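Local coordinates for protein putative alpha-L-fucosidase (Bacteroides thetaiotaomicron, PDB 3EYP) that probably hydrolyses alpha-L-fucosidic bonds, as a glycoside hydrolase family 29 enzyme with a TIM-barrel domain followed by an F5/8 type C domain, at residues V9-A12 and R13-E16; W279-Y282 and C283-G287; P297-R300 and R301-H305; M348-E352 and K353-F357. All coordinates share one frame; numbering follows the deposited sequence.

Contact 1 (V9-A12 and R13-E16)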
loop_
_atom_site.group_PDB
_atom_site.type_symbol
_atom_site.label_atom_id
_atom_site.label_comp_id
_atom_site.label_asym_id
_atom_site.label_seq_id
_atom_site.Cartn_x
_atom_site.Cartn_y
_atom_site.Cartn_z
ATOM N N VAL A 9 -18.652 -0.836 -1.534
ATOM C CA VAL A 9 -17.855 0.114 -2.304
ATOM C C VAL A 9 -16.891 0.944 -1.414
ATOM O O VAL A 9 -17.099 1.111 -0.200
ATOM C CB VAL A 9 -18.800 1.082 -3.124
ATOM C CG1 VAL A 9 -19.790 0.263 -4.011
ATOM C CG2 VAL A 9 -19.546 1.988 -2.184
ATOM N N PRO A 10 -15.823 1.454 -1.997
ATOM C CA PRO A 10 -14.860 2.206 -1.223
ATOM C C PRO A 10 -15.334 3.597 -0.859
ATOM O O PRO A 10 -16.123 4.218 -1.581
ATOM C CB PRO A 10 -13.679 2.316 -2.170
ATOM C CG PRO A 10 -14.324 2.326 -3.531
ATOM C CD PRO A 10 -15.399 1.290 -3.397
ATOM N N SER A 11 -14.793 4.074 0.240
ATOM C CA SER A 11 -14.989 5.468 0.683
ATOM C C SER A 11 -14.062 6.423 -0.045
ATOM O O SER A 11 -13.161 6.033 -0.774
ATOM C CB SER A 11 -14.742 5.606 2.165
ATOM O OG SER A 11 -13.385 5.379 2.464
ATOM N N ALA A 12 -14.298 7.710 0.156
ATOM C CA ALA A 12 -13.441 8.732 -0.484
ATOM C C ALA A 12 -11.963 8.528 -0.045
ATOM O O ALA A 12 -11.023 8.625 -0.836
ATOM C CB ALA A 12 -13.928 10.181 -0.150
ATOM N N ARG A 13 -11.803 8.208 1.232
ATOM C CA ARG A 13 -10.462 7.929 1.843
ATOM C C ARG A 13 -9.787 6.737 1.200
ATOM O O ARG A 13 -8.615 6.722 0.924
ATOM C CB ARG A 13 -10.562 7.684 3.364
ATOM C CG ARG A 13 -10.610 9.019 4.104
ATOM C CD ARG A 13 -10.440 8.889 5.646
ATOM N NE ARG A 13 -11.273 7.886 6.229
ATOM C CZ ARG A 13 -12.517 8.092 6.616
ATOM N NH1 ARG A 13 -13.057 9.277 6.528
ATOM N NH2 ARG A 13 -13.211 7.106 7.118
ATOM N N GLN A 14 -10.581 5.714 0.995
ATOM C CA GLN A 14 -10.085 4.486 0.434
ATOM C C GLN A 14 -9.706 4.693 -1.015
ATOM O O GLN A 14 -8.750 4.179 -1.476
ATOM C CB GLN A 14 -11.043 3.318 0.648
ATOM C CG GLN A 14 -11.184 2.949 2.127
ATOM C CD GLN A 14 -12.326 1.970 2.376
ATOM O OE1 GLN A 14 -13.391 2.091 1.765
ATOM N NE2 GLN A 14 -12.132 1.013 3.284
ATOM N N LEU A 15 -10.450 5.511 -1.723
ATOM C CA LEU A 15 -10.088 5.810 -3.124
ATOM C C LEU A 15 -8.763 6.595 -3.191
ATOM O O LEU A 15 -7.918 6.378 -4.034
ATOM C CB LEU A 15 -11.211 6.618 -3.795
ATOM C CG LEU A 15 -12.533 5.942 -4.126
ATOM C CD1 LEU A 15 -13.572 7.096 -4.521
ATOM C CD2 LEU A 15 -12.260 4.945 -5.282
ATOM N N GLU A 16 -8.624 7.556 -2.303
ATOM C CA GLU A 16 -7.401 8.403 -2.261
ATOM C C GLU A 16 -6.162 7.521 -1.987
ATOM O O GLU A 16 -5.132 7.593 -2.664
ATOM C CB GLU A 16 -7.588 9.510 -1.203
ATOM C CG GLU A 16 -6.338 10.403 -0.991
ATOM C CD GLU A 16 -5.291 9.740 -0.094
ATOM O OE1 GLU A 16 -5.697 9.208 0.972
ATOM O OE2 GLU A 16 -4.085 9.751 -0.466
HETATM O O HOH W 1 -15.984 1.581 2.330
#
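The side chain of Q14 folds back over S11, its CG lying 3.3 Å from S11 OG, and the two residues exchange hydrogen bonds. S11 N donates to Q14 OE1 at 2.9 Å, an almost straight bond (N-H...O 169°) that lies in the amide's carbonyl plane on a lone pair. In return Q14 N donates to S11 OG at 3.2 Å. Q14 CG stands beside the backbone N (chi1 -66°) and the chain beyond it is extended, which carries the carboxamide back past the start of the helix. A water donates to both Q14 OE1 and V9 O, tying the amide to the preceding loop as well. The other end of the amide is also fixed, since Q14 NE2 donates to the backbone carbonyls of D205 and Y249, so both the rotation and the flip of the group are set. On a separate flank, P10 CG meets L15 CD2 at 3.8 Å, where ring and leucine branch cross obliquely. The first helical backbone bonds run from L15 N to S11 O (2.9 Å) and from E16 N to A12 O (3.0 Å). With S11 as N-cap and Q14 as its reciprocal partner, this is a capping box at the start of helix 12-20.

Contact 2 (W279-Y282 and C283-G287)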
loop_
_atom_site.group_PDB
_atom_site.type_symbol
_atom_site.label_atom_id
_atom_site.label_comp_id
_atom_site.label_asym_id
_atom_site.label_seq_id
_atom_site.Cartn_x
_atom_site.Cartn_y
_atom_site.Cartn_z
ATOM N N TRP A 279 10.392 -5.508 -7.991
ATOM C CA TRP A 279 9.464 -5.589 -9.104
ATOM C C TRP A 279 8.474 -6.720 -8.839
ATOM O O TRP A 279 7.283 -6.585 -9.045
ATOM C CB TRP A 279 10.234 -5.808 -10.428
ATOM C CG TRP A 279 9.426 -6.178 -11.621
ATOM C CD1 TRP A 279 9.675 -7.219 -12.473
ATOM C CD2 TRP A 279 8.287 -5.495 -12.143
ATOM N NE1 TRP A 279 8.750 -7.227 -13.495
ATOM C CE2 TRP A 279 7.905 -6.160 -13.326
ATOM C CE3 TRP A 279 7.568 -4.353 -11.747
ATOM C CZ2 TRP A 279 6.816 -5.761 -14.082
ATOM C CZ3 TRP A 279 6.482 -3.962 -12.492
ATOM C CH2 TRP A 279 6.121 -4.659 -13.667
ATOM N N ASP A 280 8.991 -7.823 -8.327
ATOM C CA ASP A 280 8.154 -8.956 -7.973
ATOM C C ASP A 280 7.139 -8.513 -6.921
ATOM O O ASP A 280 5.953 -8.745 -7.002
ATOM C CB ASP A 280 8.970 -10.085 -7.348
ATOM C CG ASP A 280 9.785 -10.847 -8.353
ATOM O OD1 ASP A 280 9.581 -10.622 -9.559
ATOM O OD2 ASP A 280 10.584 -11.731 -7.932
ATOM N N ILE A 281 7.674 -7.885 -5.906
ATOM C CA ILE A 281 6.838 -7.371 -4.820
ATOM C C ILE A 281 5.794 -6.372 -5.278
ATOM O O ILE A 281 4.602 -6.465 -4.918
ATOM C CB ILE A 281 7.710 -6.775 -3.670
ATOM C CG1 ILE A 281 8.408 -7.918 -2.947
ATOM C CG2 ILE A 281 6.874 -5.974 -2.699
ATOM C CD1 ILE A 281 9.574 -7.467 -1.972
ATOM N N TYR A 282 6.231 -5.439 -6.103
ATOM C CA TYR A 282 5.332 -4.459 -6.700
ATOM C C TYR A 282 4.150 -5.220 -7.364
ATOM O O TYR A 282 2.961 -4.877 -7.232
ATOM C CB TYR A 282 6.073 -3.598 -7.751
ATOM C CG TYR A 282 5.195 -2.538 -8.416
ATOM C CD1 TYR A 282 5.002 -1.280 -7.838
ATOM C CD2 TYR A 282 4.534 -2.813 -9.616
ATOM C CE1 TYR A 282 4.162 -0.338 -8.433
ATOM C CE2 TYR A 282 3.699 -1.885 -10.222
ATOM C CZ TYR A 282 3.523 -0.655 -9.635
ATOM O OH TYR A 282 2.754 0.285 -10.251
ATOM N N CYS A 283 4.493 -6.280 -8.080
ATOM C CA CYS A 283 3.464 -7.006 -8.868
ATOM C C CYS A 283 2.515 -7.809 -7.997
ATOM O O CYS A 283 1.338 -8.032 -8.327
ATOM C CB CYS A 283 4.127 -7.890 -9.934
ATOM S SG CYS A 283 4.788 -6.944 -11.352
ATOM N N THR A 284 3.004 -8.173 -6.843
ATOM C CA THR A 284 2.213 -8.932 -5.849
ATOM C C THR A 284 1.642 -8.087 -4.755
ATOM O O THR A 284 1.137 -8.603 -3.781
ATOM C CB THR A 284 3.002 -10.150 -5.250
ATOM O OG1 THR A 284 4.147 -9.662 -4.525
ATOM C CG2 THR A 284 3.449 -11.062 -6.351
ATOM N N SER A 285 1.621 -6.779 -5.001
ATOM C CA SER A 285 0.959 -5.809 -4.121
ATOM C C SER A 285 0.134 -4.826 -4.913
ATOM O O SER A 285 -1.078 -4.952 -5.039
ATOM C CB SER A 285 1.994 -5.017 -3.239
ATOM O OG SER A 285 3.016 -4.417 -4.046
ATOM N N VAL A 286 0.816 -3.862 -5.477
ATOM C CA VAL A 286 0.153 -2.941 -6.356
ATOM C C VAL A 286 -0.585 -3.726 -7.495
ATOM O O VAL A 286 -1.689 -3.374 -7.902
ATOM C CB VAL A 286 1.119 -1.805 -6.922
ATOM C CG1 VAL A 286 0.373 -0.938 -7.952
ATOM C CG2 VAL A 286 1.744 -0.923 -5.784
ATOM N N GLY A 287 0.023 -4.804 -7.976
ATOM C CA GLY A 287 -0.559 -5.575 -9.073
ATOM C C GLY A 287 -1.505 -6.701 -8.624
ATOM O O GLY A 287 -1.822 -7.573 -9.393
#
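Y282 O is gripped by two backbone donors after the helix has ended: G287 N at 3.0 Å, lying in the carbonyl plane, and S285 N at 3.2 Å, which comes from above that plane. Beside it, the hydroxyl of S285 donates to I281 O, with OG and O 2.7 Å apart, so two carbonyls near the helix end, of I281 and Y282, are taken up by the loop that follows. OG sits between its own backbone N and carbonyl carbon (chi1 53°), and this turns it back toward the helix. Here helix 275-283 of the TIM-barrel domain ends, T284 being the first residue to leave helical angles, and the chain heads for barrel strand 291-295. C283 SG stands over a face of the six-membered ring of W279, one turn earlier, 3.4 Å from its centroid and 8° off the ring normal, a sulfur-aromatic contact; W279 NE1 bonds to Q456. V286 packs over a face of the Y282 ring in a CH-pi contact, with CB 3.9 Å from the centroid, while V286 CG1 reaches the phenol end, 3.5 Å from Y282 OH. C283 and Y282 also touch I424 of strand 423-432, in the range of the F5/8 type C domain. With alanine at Y282, V286 would probably lose the ring face it packs on, leaving a gap at the end of the helix.

Contact 3 (P297-R300 and R301-H305)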
loop_
_atom_site.group_PDB
_atom_site.type_symbol
_atom_site.label_atom_id
_atom_site.label_comp_id
_atom_site.label_asym_id
_atom_site.label_seq_id
_atom_site.Cartn_x
_atom_site.Cartn_y
_atom_site.Cartn_z
ATOM N N PRO A 297 14.898 2.225 6.216
ATOM C CA PRO A 297 15.340 2.639 7.561
ATOM C C PRO A 297 16.554 3.596 7.552
ATOM O O PRO A 297 17.609 3.260 7.020
ATOM C CB PRO A 297 15.688 1.282 8.233
ATOM C CG PRO A 297 16.231 0.476 7.110
ATOM C CD PRO A 297 15.295 0.831 5.943
ATOM N N PRO A 298 16.374 4.838 8.040
ATOM C CA PRO A 298 17.514 5.756 8.129
ATOM C C PRO A 298 18.589 5.218 9.072
ATOM O O PRO A 298 18.321 4.510 10.047
ATOM C CB PRO A 298 16.896 7.016 8.684
ATOM C CG PRO A 298 15.372 6.869 8.399
ATOM C CD PRO A 298 15.155 5.440 8.564
ATOM N N ASP A 299 19.805 5.600 8.764
ATOM C CA ASP A 299 20.953 5.216 9.540
ATOM C C ASP A 299 21.235 6.127 10.730
ATOM O O ASP A 299 20.467 6.984 11.093
ATOM C CB ASP A 299 22.180 5.037 8.628
ATOM C CG ASP A 299 22.822 6.321 8.249
ATOM O OD1 ASP A 299 22.142 7.365 8.442
ATOM O OD2 ASP A 299 24.022 6.269 7.825
ATOM N N ARG A 300 22.384 5.917 11.335
ATOM C CA ARG A 300 22.706 6.656 12.535
ATOM C C ARG A 300 23.060 8.096 12.191
ATOM O O ARG A 300 23.132 8.905 13.053
ATOM C CB ARG A 300 23.854 6.024 13.304
ATOM C CG ARG A 300 23.485 4.732 13.974
ATOM C CD ARG A 300 24.600 4.152 14.848
ATOM N NE ARG A 300 24.088 2.942 15.484
ATOM C CZ ARG A 300 24.833 2.029 16.068
ATOM N NH1 ARG A 300 26.146 2.217 16.156
ATOM N NH2 ARG A 300 24.252 0.948 16.602
ATOM N N ARG A 301 23.368 8.368 10.935
ATOM C CA ARG A 301 23.503 9.763 10.470
ATOM C C ARG A 301 22.176 10.433 10.336
ATOM O O ARG A 301 22.075 11.672 10.304
ATOM C CB ARG A 301 24.249 9.843 9.133
ATOM C CG ARG A 301 25.744 9.508 9.320
ATOM C CD ARG A 301 26.481 9.361 8.004
ATOM N NE ARG A 301 26.012 8.208 7.238
ATOM C CZ ARG A 301 26.534 7.835 6.068
ATOM N NH1 ARG A 301 27.557 8.492 5.560
ATOM N NH2 ARG A 301 26.049 6.797 5.412
ATOM N N GLY A 302 21.153 9.603 10.232
ATOM C CA GLY A 302 19.802 10.064 9.936
ATOM C C GLY A 302 19.529 10.210 8.445
ATOM O O GLY A 302 18.780 11.109 8.006
ATOM N N LEU A 303 20.152 9.331 7.695
ATOM C CA LEU A 303 20.075 9.281 6.209
ATOM C C LEU A 303 19.675 7.956 5.638
ATOM O O LEU A 303 19.962 6.906 6.215
ATOM C CB LEU A 303 21.413 9.627 5.558
ATOM C CG LEU A 303 22.022 11.011 5.914
ATOM C CD1 LEU A 303 23.533 10.885 5.597
ATOM C CD2 LEU A 303 21.350 12.182 5.216
ATOM N N ILE A 304 18.991 8.023 4.487
ATOM C CA ILE A 304 18.624 6.804 3.762
ATOM C C ILE A 304 19.856 6.384 3.015
ATOM O O ILE A 304 20.521 7.214 2.398
ATOM C CB ILE A 304 17.437 6.984 2.765
ATOM C CG1 ILE A 304 16.239 7.586 3.433
ATOM C CG2 ILE A 304 17.022 5.607 2.167
ATOM C CD1 ILE A 304 15.769 6.972 4.667
ATOM N N HIS A 305 20.186 5.096 3.116
ATOM C CA HIS A 305 21.333 4.517 2.414
ATOM C C HIS A 305 21.178 4.591 0.884
ATOM O O HIS A 305 20.089 4.435 0.269
ATOM C CB HIS A 305 21.630 3.070 2.895
ATOM C CG HIS A 305 22.900 2.487 2.367
ATOM N ND1 HIS A 305 24.144 3.022 2.659
ATOM C CD2 HIS A 305 23.126 1.386 1.618
ATOM C CE1 HIS A 305 25.070 2.302 2.046
ATOM N NE2 HIS A 305 24.481 1.292 1.429
HETATM O O HOH W 2 18.452 3.151 4.532
HETATM O O HOH W 3 24.269 4.146 5.606
#
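The chain reverses through a type I beta turn from D299 to G302, closed by G302 N donating to D299 O at 2.8 Å, and D299 N bonds to L303 O at 2.9 Å just beyond it. G302 has a positive phi (86°), at which a side chain would be jammed against the preceding carbonyl. The carboxylate of D299 folds back against the turn, OD1 toward the backbone, brought there by a CG set between the backbone N and the carbonyl carbon (chi1 79°). Its OD1 accepts from L303 N at 2.9 Å, met nearly end-on, and more weakly from R301 N. OD2 takes a salt bridge from R301, which approaches side-on with both NE (2.8 Å) and NH2 (3.2 Å) directed at this one oxygen. NE meets OD2 on its syn lone pair, although the carboxylate and guanidinium planes are turned 51° apart. A water donates to OD2 as well. An asparagine in place of D299 would probably leave the R301 guanidinium without its countercharge and free to swing. P298 and I304 lie side by side, CG to CD1 3.8 Å, and both pack on W59 of helix 56-65. R300 points elsewhere, to a salt bridge with E35. This tight reversal, with an aspartate at its first position whose side chain accepts from the backbone N just past the turn, is a beta turn in the loop that joins barrel strand 291-295 to helix 306-323.

Contact 4 (M348-E352 and K353-F357)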
loop_
_atom_site.group_PDB
_atom_site.type_symbol
_atom_site.label_atom_id
_atom_site.label_comp_id
_atom_site.label_asym_id
_atom_site.label_seq_id
_atom_site.Cartn_x
_atom_site.Cartn_y
_atom_site.Cartn_z
ATOM N N MET A 348 -10.947 1.494 -22.930
ATOM C CA MET A 348 -9.941 0.765 -22.119
ATOM C C MET A 348 -8.525 1.145 -22.545
ATOM O O MET A 348 -7.492 0.813 -21.889
ATOM C CB MET A 348 -10.124 -0.762 -22.258
ATOM C CG MET A 348 -11.397 -1.357 -21.514
ATOM S SD MET A 348 -11.570 -3.176 -21.513
ATOM C CE MET A 348 -12.589 -3.541 -22.989
ATOM N N LEU A 349 -8.498 1.847 -23.665
ATOM C CA LEU A 349 -7.256 2.100 -24.410
ATOM C C LEU A 349 -6.860 3.543 -24.495
ATOM O O LEU A 349 -5.806 3.863 -25.024
ATOM C CB LEU A 349 -7.358 1.584 -25.842
ATOM C CG LEU A 349 -7.609 0.112 -26.060
ATOM C CD1 LEU A 349 -7.583 -0.251 -27.543
ATOM C CD2 LEU A 349 -6.541 -0.645 -25.274
ATOM N N ASP A 350 -7.719 4.387 -23.971
ATOM C CA ASP A 350 -7.639 5.823 -24.192
ATOM C C ASP A 350 -6.831 6.609 -23.181
ATOM O O ASP A 350 -6.730 7.826 -23.258
ATOM C CB ASP A 350 -9.028 6.433 -24.337
ATOM C CG ASP A 350 -9.775 6.528 -23.022
ATOM O OD1 ASP A 350 -9.161 6.262 -21.975
ATOM O OD2 ASP A 350 -10.984 6.870 -23.042
ATOM N N ASN A 351 -6.271 5.920 -22.222
ATOM C CA ASN A 351 -5.453 6.608 -21.218
ATOM C C ASN A 351 -6.158 7.749 -20.489
ATOM O O ASN A 351 -5.511 8.637 -19.946
ATOM C CB ASN A 351 -4.224 7.198 -21.886
ATOM C CG ASN A 351 -3.249 6.138 -22.341
ATOM O OD1 ASN A 351 -2.605 6.273 -23.386
ATOM N ND2 ASN A 351 -3.142 5.069 -21.579
ATOM N N GLU A 352 -7.473 7.756 -20.523
ATOM C CA GLU A 352 -8.224 8.748 -19.735
ATOM C C GLU A 352 -8.462 8.167 -18.360
ATOM O O GLU A 352 -8.685 6.968 -18.208
ATOM C CB GLU A 352 -9.581 9.083 -20.335
ATOM C CG GLU A 352 -9.605 9.283 -21.813
ATOM C CD GLU A 352 -9.373 10.710 -22.207
ATOM O OE1 GLU A 352 -9.142 11.559 -21.310
ATOM O OE2 GLU A 352 -9.413 10.986 -23.432
ATOM N N LYS A 353 -8.444 9.028 -17.358
ATOM C CA LYS A 353 -8.618 8.577 -15.961
ATOM C C LYS A 353 -10.042 8.049 -15.744
ATOM O O LYS A 353 -10.260 6.935 -15.220
ATOM C CB LYS A 353 -8.270 9.705 -14.968
ATOM C CG LYS A 353 -8.656 9.427 -13.547
ATOM C CD LYS A 353 -9.060 10.716 -12.784
ATOM C CE LYS A 353 -8.048 11.839 -12.935
ATOM N NZ LYS A 353 -8.280 12.899 -11.886
ATOM N N ASN A 354 -10.997 8.826 -16.231
ATOM C CA ASN A 354 -12.418 8.659 -15.858
ATOM C C ASN A 354 -13.303 7.794 -16.760
ATOM O O ASN A 354 -14.398 7.410 -16.377
ATOM C CB ASN A 354 -13.065 10.024 -15.740
ATOM C CG ASN A 354 -12.450 10.864 -14.626
ATOM O OD1 ASN A 354 -12.197 12.075 -14.818
ATOM N ND2 ASN A 354 -12.184 10.233 -13.462
ATOM N N THR A 355 -12.843 7.507 -17.964
ATOM C CA THR A 355 -13.648 6.693 -18.896
ATOM C C THR A 355 -13.444 5.198 -18.667
ATOM O O THR A 355 -12.444 4.753 -18.112
ATOM C CB THR A 355 -13.304 6.995 -20.327
ATOM O OG1 THR A 355 -11.915 6.754 -20.520
ATOM C CG2 THR A 355 -13.602 8.468 -20.629
ATOM N N TYR A 356 -14.442 4.451 -19.102
ATOM C CA TYR A 356 -14.384 2.992 -19.061
ATOM C C TYR A 356 -15.301 2.308 -20.033
ATOM O O TYR A 356 -16.316 2.855 -20.427
ATOM C CB TYR A 356 -14.708 2.534 -17.641
ATOM C CG TYR A 356 -15.959 3.087 -17.044
ATOM C CD1 TYR A 356 -17.120 2.334 -17.040
ATOM C CD2 TYR A 356 -15.989 4.331 -16.448
ATOM C CE1 TYR A 356 -18.251 2.779 -16.464
ATOM C CE2 TYR A 356 -17.156 4.797 -15.857
ATOM C CZ TYR A 356 -18.283 4.000 -15.901
ATOM O OH TYR A 356 -19.462 4.389 -15.358
ATOM N N PHE A 357 -14.891 1.098 -20.416
ATOM C CA PHE A 357 -15.783 0.100 -21.014
ATOM C C PHE A 357 -16.820 -0.415 -20.012
ATOM O O PHE A 357 -16.507 -0.676 -18.851
ATOM C CB PHE A 357 -14.992 -1.086 -21.561
ATOM C CG PHE A 357 -15.856 -2.255 -21.938
ATOM C CD1 PHE A 357 -16.818 -2.127 -22.945
ATOM C CD2 PHE A 357 -15.767 -3.458 -21.239
ATOM C CE1 PHE A 357 -17.622 -3.185 -23.258
ATOM C CE2 PHE A 357 -16.565 -4.495 -21.529
ATOM C CZ PHE A 357 -17.504 -4.380 -22.545
#
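An Asx turn shapes the loop leading into strand 357-358, the edge strand of one sheet in the F5/8 type C domain. D350 OD1 accepts from E352 N at 2.7 Å, the donor standing above the carboxylate plane and the bond nearly straight (164°). The second oxygen, D350 OD2, accepts from T355 OG1 at 2.7 Å on its syn lone pair, the side facing OD1. T355 comes from the opposite direction to D350. Its OG1 lies between the backbone N and the carbonyl carbon (chi1 58°), which aims it at the carboxylate, and E352 CB touches the same OG1 at 3.3 Å. At the base of the loop M348 and F357 run side by side. M348 CG rests 3.6 Å from F357 CB, and the bend at chi3 (-92°) brings CE to 3.6 Å from F357 CD2. The sulfur takes an oblique Met-aromatic position, and M348 continues onto I448, F451 and I368 in the domain interior. T355 O bonds to H449, joining the loop to strand 447-454. With a backbone N-H on one and a hydroxyl on the other, each oxygen of the D350 carboxylate has a donor of its own, and these donors would be expected to favour its charged form.

Overall arrangement
From the N terminus the four contacts follow in series, neither nesting nor crossing, and none touches another. Contact 1 starts helix 12-20, just before the first barrel strand, 22-26. Contact 2 ends helix 275-283, and contact 3 turns the loop between strand 291-295 and helix 306-323; these three belong to the TIM-barrel domain. Contact 4 closes a loop of the F5/8 type C domain ahead of strand 357-358. Contacts 1 and 3 lie on opposite sides of the chain's centre, their centres about 34 Å apart. Contact 2 packs on strand 423-432 and contact 1 touches the loop at I387, so both border the second domain, whereas contact 3 lies farthest from contact 4, about 41 Å between centres.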